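Local structure of transcriptional regulator, SorC family (2O0M) at residues F273-D278 / V284-R289; Q103-Q108 / A318-A323. The protein probably regulates transcription as a DNA-binding protein of the SorC family, with an effector domain that probably binds a sugar or sugar phosphate. One frame throughout, in Å; residues are numbered along the deposited sequence.

Interaction 1 of 2, residues F273-D278 / V284-R289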
loop_
_atom_site.group_PDB
_atom_site.type_symbol
_atom_site.label_atom_id
_atom_site.label_comp_id
_atom_site.label_asym_id
_atom_site.label_seq_id
_atom_site.Cartn_x
_atom_site.Cartn_y
_atom_site.Cartn_z
ATOM N N PHE A 273 4.600 0.659 4.163
ATOM C CA PHE A 273 4.290 -0.238 5.302
ATOM C C PHE A 273 4.937 0.189 6.626
ATOM O O PHE A 273 5.083 -0.631 7.543
ATOM C CB PHE A 273 4.689 -1.685 5.011
ATOM C CG PHE A 273 4.210 -2.217 3.705
ATOM C CD1 PHE A 273 2.897 -2.604 3.533
ATOM C CD2 PHE A 273 5.094 -2.392 2.658
ATOM C CE1 PHE A 273 2.471 -3.121 2.302
ATOM C CE2 PHE A 273 4.664 -2.901 1.442
ATOM C CZ PHE A 273 3.369 -3.256 1.275
ATOM N N GLY A 274 5.315 1.458 6.747
ATOM C CA GLY A 274 5.986 1.933 7.953
ATOM C C GLY A 274 7.478 1.678 7.970
ATOM O O GLY A 274 8.114 1.736 9.048
ATOM N N TYR A 275 8.029 1.374 6.795
ATOM C CA TYR A 275 9.478 1.323 6.579
ATOM C C TYR A 275 9.891 2.499 5.722
ATOM O O TYR A 275 9.162 2.881 4.803
ATOM C CB TYR A 275 9.896 0.033 5.868
ATOM C CG TYR A 275 9.497 -1.232 6.606
ATOM C CD1 TYR A 275 10.378 -1.883 7.458
ATOM C CD2 TYR A 275 8.223 -1.766 6.458
ATOM C CE1 TYR A 275 10.005 -3.034 8.134
ATOM C CE2 TYR A 275 7.835 -2.908 7.128
ATOM C CZ TYR A 275 8.724 -3.553 7.957
ATOM O OH TYR A 275 8.317 -4.699 8.611
ATOM N N PHE A 276 11.067 3.062 6.013
ATOM C CA PHE A 276 11.606 4.173 5.232
ATOM C C PHE A 276 12.875 3.756 4.508
ATOM O O PHE A 276 13.728 3.113 5.099
ATOM C CB PHE A 276 11.867 5.373 6.141
ATOM C CG PHE A 276 10.611 5.970 6.687
ATOM C CD1 PHE A 276 10.015 7.046 6.048
ATOM C CD2 PHE A 276 9.972 5.405 7.787
ATOM C CE1 PHE A 276 8.842 7.577 6.512
ATOM C CE2 PHE A 276 8.775 5.929 8.255
ATOM C CZ PHE A 276 8.213 7.012 7.623
ATOM N N PHE A 277 12.979 4.132 3.235
ATOM C CA PHE A 277 14.054 3.662 2.351
ATOM C C PHE A 277 14.861 4.831 1.784
ATOM O O PHE A 277 14.295 5.827 1.353
ATOM C CB PHE A 277 13.473 2.869 1.180
ATOM C CG PHE A 277 12.574 1.736 1.596
ATOM C CD1 PHE A 277 13.059 0.430 1.674
ATOM C CD2 PHE A 277 11.235 1.969 1.901
ATOM C CE1 PHE A 277 12.228 -0.608 2.049
ATOM C CE2 PHE A 277 10.406 0.933 2.286
ATOM C CZ PHE A 277 10.907 -0.365 2.368
ATOM N N ASP A 278 16.187 4.700 1.761
ATOM C CA ASP A 278 17.009 5.690 1.073
ATOM C C ASP A 278 17.099 5.331 -0.413
ATOM O O ASP A 278 16.506 4.339 -0.843
ATOM C CB ASP A 278 18.388 5.863 1.741
ATOM C CG ASP A 278 19.270 4.628 1.643
ATOM O OD1 ASP A 278 19.017 3.747 0.800
ATOM O OD2 ASP A 278 20.245 4.548 2.421
ATOM N N VAL A 284 16.293 2.607 6.217
ATOM C CA VAL A 284 17.005 3.504 7.152
ATOM C C VAL A 284 16.272 3.664 8.491
ATOM O O VAL A 284 16.873 4.080 9.494
ATOM C CB VAL A 284 17.253 4.897 6.526
ATOM C CG1 VAL A 284 18.115 4.776 5.278
ATOM C CG2 VAL A 284 15.949 5.608 6.199
ATOM N N TYR A 285 14.980 3.329 8.505
ATOM C CA TYR A 285 14.169 3.373 9.727
ATOM C C TYR A 285 12.866 2.592 9.556
ATOM O O TYR A 285 12.350 2.465 8.444
ATOM C CB TYR A 285 13.846 4.822 10.087
ATOM C CG TYR A 285 13.199 5.018 11.441
ATOM C CD1 TYR A 285 13.906 4.761 12.616
ATOM C CD2 TYR A 285 11.898 5.494 11.554
ATOM C CE1 TYR A 285 13.330 4.947 13.856
ATOM C CE2 TYR A 285 11.307 5.686 12.798
ATOM C CZ TYR A 285 12.034 5.410 13.949
ATOM O OH TYR A 285 11.481 5.599 15.195
ATOM N N LYS A 286 12.351 2.070 10.667
ATOM C CA LYS A 286 11.015 1.473 10.699
ATOM C C LYS A 286 10.290 1.825 11.997
ATOM O O LYS A 286 10.898 1.912 13.072
ATOM C CB LYS A 286 11.081 -0.042 10.507
ATOM C CG LYS A 286 11.774 -0.790 11.630
ATOM C CD LYS A 286 12.048 -2.233 11.243
ATOM C CE LYS A 286 12.732 -2.984 12.382
ATOM N NZ LYS A 286 12.793 -4.449 12.088
ATOM N N ILE A 287 8.989 2.053 11.891
ATOM C CA ILE A 287 8.168 2.343 13.068
ATOM C C ILE A 287 7.820 1.025 13.761
ATOM O O ILE A 287 7.962 -0.048 13.159
ATOM C CB ILE A 287 6.885 3.134 12.710
ATOM C CG1 ILE A 287 5.970 2.320 11.778
ATOM C CG2 ILE A 287 7.256 4.485 12.078
ATOM C CD1 ILE A 287 4.625 2.938 11.568
ATOM N N PRO A 288 7.383 1.087 15.033
ATOM C CA PRO A 288 6.997 -0.168 15.685
ATOM C C PRO A 288 5.906 -0.915 14.911
ATOM O O PRO A 288 4.948 -0.308 14.435
ATOM C CB PRO A 288 6.520 0.292 17.068
ATOM C CG PRO A 288 7.266 1.567 17.302
ATOM C CD PRO A 288 7.246 2.233 15.949
ATOM N N ARG A 289 6.081 -2.225 14.765
ATOM C CA ARG A 289 5.251 -3.010 13.852
ATOM C C ARG A 289 3.999 -3.523 14.536
ATOM O O ARG A 289 4.065 -4.129 15.612
ATOM C CB ARG A 289 6.021 -4.202 13.288
ATOM C CG ARG A 289 5.155 -5.146 12.469
ATOM C CD ARG A 289 5.986 -6.223 11.804
ATOM N NE ARG A 289 6.559 -7.156 12.787
ATOM C CZ ARG A 289 5.951 -8.255 13.234
ATOM N NH1 ARG A 289 4.740 -8.593 12.806
ATOM N NH2 ARG A 289 6.566 -9.039 14.117
HETATM O O HOH W 1 7.536 -0.713 10.567
#
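Gly-274 and Ile-287 meet through a backbone hydrogen bond, Ile-287 N to Gly-274 O at 3.0 Å, the first of three that join the segments. Phe-276 supplies the other two: its N donates to Tyr-285 O and its O accepts from Val-284 N, both at 2.8 Å. Gly-274 O is gripped a second time by a water that also donates to Ile-287 O and sits over one face of the Tyr-275 ring. Gly-274, at a positive phi (83°), lets Ile-287 CG1 lie directly against its CA and O, 3.5 Å from the O. These pairings make 275-277 and 283-286 an antiparallel beta hairpin that continues the sheet of the putative sugar-binding domain beyond strand 270-272, with Tyr-275 and Lys-286 as a non-hydrogen-bonded pair. Their side chains run alongside each other: Lys-286 CB lies 3.6 Å from Tyr-275 CD1, and with CG between the backbone N and the carbonyl carbon (chi1 66°) the extended chain runs on along the ring, bringing CD to 3.8 Å from Tyr-275 CE1. On the other sheet face the Phe-276 ring presents its edge to Tyr-285 O. Val-284 CG2 lies 4.1 Å from Phe-276 CB. Farther out, Tyr-275 OH is hydrogen-bonded to Leu-294 N and Tyr-285 OH to Glu-259, while helix 257-265 packs Leu-263 against both Phe-276 and Tyr-285.

Interaction 2 of 2, residues Q103-Q108 / A318-A323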
loop_
_atom_site.group_PDB
_atom_site.type_symbol
_atom_site.label_atom_id
_atom_site.label_comp_id
_atom_site.label_asym_id
_atom_site.label_seq_id
_atom_site.Cartn_x
_atom_site.Cartn_y
_atom_site.Cartn_z
ATOM N N GLN A 103 11.123 -4.352 -16.900
ATOM C CA GLN A 103 12.521 -4.750 -17.027
ATOM C C GLN A 103 13.443 -3.897 -16.166
ATOM O O GLN A 103 14.418 -4.392 -15.614
ATOM C CB GLN A 103 12.938 -4.719 -18.501
ATOM C CG GLN A 103 12.170 -5.766 -19.298
ATOM C CD GLN A 103 12.684 -5.962 -20.711
ATOM O OE1 GLN A 103 13.282 -5.067 -21.299
ATOM N NE2 GLN A 103 12.453 -7.150 -21.259
ATOM N N TYR A 104 13.116 -2.617 -16.031
ATOM C CA TYR A 104 13.910 -1.716 -15.199
ATOM C C TYR A 104 13.959 -2.225 -13.759
ATOM O O TYR A 104 15.009 -2.201 -13.119
ATOM C CB TYR A 104 13.318 -0.303 -15.246
ATOM C CG TYR A 104 14.125 0.759 -14.538
ATOM C CD1 TYR A 104 13.923 1.035 -13.189
ATOM C CD2 TYR A 104 15.072 1.509 -15.222
ATOM C CE1 TYR A 104 14.662 2.010 -12.534
ATOM C CE2 TYR A 104 15.804 2.493 -14.581
ATOM C CZ TYR A 104 15.593 2.740 -13.239
ATOM O OH TYR A 104 16.326 3.716 -12.613
ATOM N N PHE A 105 12.821 -2.700 -13.259
ATOM C CA PHE A 105 12.714 -3.134 -11.860
ATOM C C PHE A 105 12.859 -4.637 -11.670
ATOM O O PHE A 105 13.045 -5.107 -10.541
ATOM C CB PHE A 105 11.390 -2.660 -11.254
ATOM C CG PHE A 105 11.306 -1.173 -11.103
ATOM C CD1 PHE A 105 10.329 -0.442 -11.768
ATOM C CD2 PHE A 105 12.222 -0.497 -10.312
ATOM C CE1 PHE A 105 10.263 0.931 -11.631
ATOM C CE2 PHE A 105 12.162 0.884 -10.186
ATOM C CZ PHE A 105 11.185 1.590 -10.844
ATOM N N GLY A 106 12.773 -5.392 -12.758
ATOM C CA GLY A 106 12.797 -6.848 -12.670
ATOM C C GLY A 106 11.550 -7.445 -12.040
ATOM O O GLY A 106 11.642 -8.460 -11.350
ATOM N N ILE A 107 10.380 -6.852 -12.303
ATOM C CA ILE A 107 9.102 -7.297 -11.714
ATOM C C ILE A 107 8.181 -7.979 -12.732
ATOM O O ILE A 107 8.526 -8.056 -13.901
ATOM C CB ILE A 107 8.364 -6.114 -11.023
ATOM C CG1 ILE A 107 8.113 -4.976 -12.025
ATOM C CG2 ILE A 107 9.188 -5.611 -9.853
ATOM C CD1 ILE A 107 7.131 -3.928 -11.534
ATOM N N GLN A 108 7.022 -8.465 -12.275
ATOM C CA GLN A 108 6.101 -9.262 -13.110
ATOM C C GLN A 108 5.418 -8.424 -14.176
ATOM O O GLN A 108 5.323 -8.801 -15.346
ATOM C CB GLN A 108 5.016 -9.956 -12.242
ATOM C CG GLN A 108 3.782 -10.441 -13.041
ATOM C CD GLN A 108 2.999 -11.593 -12.418
ATOM O OE1 GLN A 108 3.289 -12.069 -11.329
ATOM N NE2 GLN A 108 1.976 -12.039 -13.133
ATOM N N ALA A 318 13.185 4.024 -5.199
ATOM C CA ALA A 318 13.847 3.629 -3.958
ATOM C C ALA A 318 13.168 2.421 -3.324
ATOM O O ALA A 318 13.835 1.501 -2.833
ATOM C CB ALA A 318 13.895 4.788 -2.988
ATOM N N TYR A 319 11.839 2.419 -3.320
ATOM C CA TYR A 319 11.113 1.288 -2.743
ATOM C C TYR A 319 11.210 0.071 -3.663
ATOM O O TYR A 319 11.417 -1.048 -3.199
ATOM C CB TYR A 319 9.628 1.593 -2.473
ATOM C CG TYR A 319 8.911 0.305 -2.153
ATOM C CD1 TYR A 319 9.051 -0.295 -0.900
ATOM C CD2 TYR A 319 8.198 -0.380 -3.128
ATOM C CE1 TYR A 319 8.454 -1.523 -0.610
ATOM C CE2 TYR A 319 7.596 -1.599 -2.853
ATOM C CZ TYR A 319 7.721 -2.170 -1.599
ATOM O OH TYR A 319 7.122 -3.395 -1.345
HETATM N N MSE A 320 11.024 0.274 -4.961
HETATM C CA MSE A 320 10.871 -0.863 -5.864
HETATM C C MSE A 320 12.146 -1.704 -5.982
HETATM O O MSE A 320 12.080 -2.867 -6.404
HETATM C CB MSE A 320 10.351 -0.400 -7.237
HETATM C CG MSE A 320 8.914 0.110 -7.208
HETATM SE SE MSE A 320 7.583 -1.240 -6.787
HETATM C CE MSE A 320 8.108 -2.505 -8.134
ATOM N N LYS A 321 13.287 -1.132 -5.587
ATOM C CA LYS A 321 14.586 -1.820 -5.645
ATOM C C LYS A 321 14.558 -3.188 -4.994
ATOM O O LYS A 321 15.101 -4.161 -5.555
ATOM C CB LYS A 321 15.682 -0.976 -4.986
ATOM C CG LYS A 321 16.332 -0.012 -5.924
ATOM C CD LYS A 321 17.487 0.717 -5.281
ATOM C CE LYS A 321 18.322 1.436 -6.315
ATOM N NZ LYS A 321 19.360 2.305 -5.714
ATOM N N ASN A 322 13.927 -3.252 -3.822
ATOM C CA ASN A 322 13.816 -4.483 -3.039
ATOM C C ASN A 322 12.389 -5.045 -2.914
ATOM O O ASN A 322 12.150 -5.911 -2.078
ATOM C CB ASN A 322 14.421 -4.266 -1.641
ATOM C CG ASN A 322 13.490 -3.489 -0.676
ATOM O OD1 ASN A 322 12.419 -2.969 -1.054
ATOM N ND2 ASN A 322 13.917 -3.407 0.587
ATOM N N ALA A 323 11.448 -4.556 -3.729
ATOM C CA ALA A 323 10.081 -5.082 -3.750
ATOM C C ALA A 323 10.087 -6.542 -4.223
ATOM O O ALA A 323 10.975 -6.930 -4.984
ATOM C CB ALA A 323 9.202 -4.258 -4.664
HETATM O O HOH W 2 14.521 -3.583 -8.706
#
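The Phe-105 ring is covered on both faces: selenomethionine Met-320 sets its CB over one, 3.6 Å above the plane and offset toward the rim, and Tyr-104 CD1 lies over the opposite face. The Tyr-104 ring in turn receives Phe-105 CD2 at its edge, in plane. Across the contact the approach is a CH-pi interaction, with Met-320 CB 3.9 Å from the centroid of the Phe-105 ring and 24° off its normal. The nearest ring atom is Phe-105 CD2, 3.6 Å from Met-320 CB, and the two side chains cross at about a right angle. Beyond CB the Met-320 chain is bent at both chi2 (-66°) and chi3 (-53°), a fold that brings its terminal methyl round to Ile-107. There CE of Met-320 packs 3.7 Å from CG2 of Ile-107 and nearly as close to CD1, so that both branches of the isoleucine touch one methyl group. The contact joins the C-terminal end of helix 96-105 to that of helix 313-320. Gly-106, with positive phi, takes the chain out of the first helix and toward strand 109-113, whereas the second runs into a type I beta turn from Met-320 to Ala-323 on its way to strand 328-332. Those two strands are parallel neighbours in the sheet, and Ile-107 also rests on Leu-329, while Ile-339 of helix 333-339 touches both Tyr-104 and Phe-105. Polar groups meet beside the apolar patch: a water lies 2.8 Å from Phe-105 O and 3.3 Å from Lys-321 O, and Phe-105 O also accepts a hydrogen bond from Lys-325 NZ. With no direct hydrogen bond between the segments, their side-chain contact depends on shape and dispersion, and polar groups take part at most through water and Lys-325 beside the patch.

The two contacts illustrate how bonding changes with place in one domain. Interaction 1 is local and only partly buried, pairing neighbouring strands of a hairpin by directional backbone bonds; interaction 2 is buried, smaller in area, and brings together two helix ends more than 200 residues apart by apolar side-chain packing. They hold different elements, and the centres of interactions 1 and 2 lie about 18 Å apart, yet the two touch. Phe-277, whose side chain points away from the opposing hairpin strand, meets Tyr-319 edge-to-face, and Ala-318 CB packs 3.4 Å from Asp-278 O. Helix 313-320 thus contributes Met-320 to interaction 2 and packs Ala-318 and Tyr-319 against the hairpin.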